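Local coordinates for putative mandelate racemase (Bordetella bronchiseptica, PDB 3OZY), which is of unknown function but, as a magnesium-binding member of the enolase superfamily, probably acts on acid sugars, at residues G54-L58 against A59-R63. Sequence-based numbering, arbitrary orientation.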
loop_
_atom_site.group_PDB
_atom_site.type_symbol
_atom_site.label_atom_id
_atom_site.label_comp_id
_atom_site.label_asym_id
_atom_site.label_seq_id
_atom_site.Cartn_x
_atom_site.Cartn_y
_atom_site.Cartn_z
ATOM N N GLY A 54 7.977 -8.161 8.807
ATOM C CA GLY A 54 7.538 -7.240 9.843
ATOM C C GLY A 54 8.522 -6.089 9.914
ATOM O O GLY A 54 9.540 -6.110 9.233
ATOM N N PRO A 55 8.240 -5.076 10.738
ATOM C CA PRO A 55 7.048 -4.979 11.582
ATOM C C PRO A 55 5.808 -4.569 10.791
ATOM O O PRO A 55 5.799 -3.570 10.061
ATOM C CB PRO A 55 7.426 -3.890 12.595
ATOM C CG PRO A 55 8.440 -3.038 11.868
ATOM C CD PRO A 55 9.190 -3.970 10.960
ATOM N N TYR A 56 4.769 -5.380 10.947
ATOM C CA TYR A 56 3.416 -5.060 10.506
ATOM C C TYR A 56 2.517 -5.620 11.599
ATOM O O TYR A 56 2.785 -6.715 12.118
ATOM C CB TYR A 56 3.049 -5.794 9.215
ATOM C CG TYR A 56 3.941 -5.599 8.009
ATOM C CD1 TYR A 56 3.908 -4.423 7.272
ATOM C CD2 TYR A 56 4.745 -6.632 7.557
ATOM C CE1 TYR A 56 4.699 -4.260 6.137
ATOM C CE2 TYR A 56 5.534 -6.485 6.435
ATOM C CZ TYR A 56 5.499 -5.300 5.719
ATOM O OH TYR A 56 6.285 -5.157 4.586
ATOM N N ASP A 57 1.438 -4.911 11.923
ATOM C CA ASP A 57 0.530 -5.376 12.971
ATOM C C ASP A 57 0.113 -6.830 12.754
ATOM O O ASP A 57 -0.329 -7.205 11.666
ATOM C CB ASP A 57 -0.712 -4.499 13.037
ATOM C CG ASP A 57 -1.620 -4.890 14.175
ATOM O OD1 ASP A 57 -1.358 -4.452 15.314
ATOM O OD2 ASP A 57 -2.579 -5.662 13.935
ATOM N N LEU A 58 0.235 -7.646 13.797
ATOM C CA LEU A 58 0.016 -9.080 13.646
ATOM C C LEU A 58 -1.446 -9.428 13.382
ATOM O O LEU A 58 -1.714 -10.380 12.652
ATOM C CB LEU A 58 0.531 -9.861 14.858
ATOM C CG LEU A 58 2.036 -9.820 15.106
ATOM C CD1 LEU A 58 2.383 -10.800 16.228
ATOM C CD2 LEU A 58 2.832 -10.154 13.848
ATOM N N ALA A 59 -2.378 -8.681 13.973
ATOM C CA ALA A 59 -3.801 -8.937 13.729
ATOM C C ALA A 59 -4.177 -8.567 12.294
ATOM O O ALA A 59 -4.932 -9.293 11.640
ATOM C CB ALA A 59 -4.666 -8.193 14.727
ATOM N N VAL A 60 -3.648 -7.450 11.795
ATOM C CA VAL A 60 -3.867 -7.084 10.394
ATOM C C VAL A 60 -3.356 -8.188 9.466
ATOM O O VAL A 60 -4.071 -8.633 8.567
ATOM C CB VAL A 60 -3.196 -5.742 10.049
ATOM C CG1 VAL A 60 -3.196 -5.503 8.542
ATOM C CG2 VAL A 60 -3.894 -4.603 10.768
ATOM N N LEU A 61 -2.132 -8.655 9.693
ATOM C CA LEU A 61 -1.581 -9.731 8.883
ATOM C C LEU A 61 -2.406 -11.010 8.964
ATOM O O LEU A 61 -2.686 -11.648 7.942
ATOM C CB LEU A 61 -0.144 -10.026 9.303
ATOM C CG LEU A 61 0.946 -9.059 8.827
ATOM C CD1 LEU A 61 2.259 -9.378 9.519
ATOM C CD2 LEU A 61 1.130 -9.119 7.313
ATOM N N LYS A 62 -2.759 -11.411 10.180
ATOM C CA LYS A 62 -3.511 -12.646 10.369
ATOM C C LYS A 62 -4.841 -12.609 9.624
ATOM O O LYS A 62 -5.213 -13.569 8.940
ATOM C CB LYS A 62 -3.736 -12.912 11.858
ATOM C CG LYS A 62 -4.522 -14.182 12.154
ATOM C CD LYS A 62 -4.654 -14.365 13.668
ATOM C CE LYS A 62 -5.386 -15.647 14.045
ATOM N NZ LYS A 62 -4.602 -16.876 13.739
ATOM N N ARG A 63 -5.556 -11.502 9.765
ATOM C CA ARG A 63 -6.833 -11.327 9.080
ATOM C C ARG A 63 -6.656 -11.346 7.563
ATOM O O ARG A 63 -7.401 -12.020 6.849
ATOM C CB ARG A 63 -7.493 -10.019 9.518
ATOM C CG ARG A 63 -8.790 -9.680 8.803
ATOM C CD ARG A 63 -9.937 -10.619 9.166
ATOM N NE ARG A 63 -11.062 -10.326 8.279
ATOM C CZ ARG A 63 -12.222 -10.979 8.272
ATOM N NH1 ARG A 63 -12.444 -11.977 9.118
ATOM N NH2 ARG A 63 -13.160 -10.626 7.404
#
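Asp-57 has chi1 at -176°, which puts its CG opposite the backbone N and turns the carboxylate back to the first amides of helix 58-73, while in Val-60 a chi1 of 169° places CG2 beside the backbone N, 3.6 Å from Asp-57 OD2. Asp-57 is the N-cap: its OD2 accepts the hydrogen bond of Val-60 N at 3.0 Å through the anti lone pair, and the CB of Ala-59 also lies close to this oxygen. Leu-61 N donates to Asp-57 O at 3.0 Å and Lys-62 N to Leu-58 O at 2.9 Å. On the buried side, Leu-61 slants across Tyr-56 and sets its CD1 3.7 Å from Tyr-56 CB; Val-102 of helix 102-122 and Ile-36 of strand 32-42 extend this apolar patch of the N-terminal domain. Tyr-56 OH is hydrogen-bonded to Tyr-257 OH of the barrel domain. Asp-57 thus serves two roles, OD2 satisfying an amide of the first helical turn and OD1 forming a salt bridge with Arg-63 of the second subunit across the dimer interface, which probably favours the ionised form of the carboxylate.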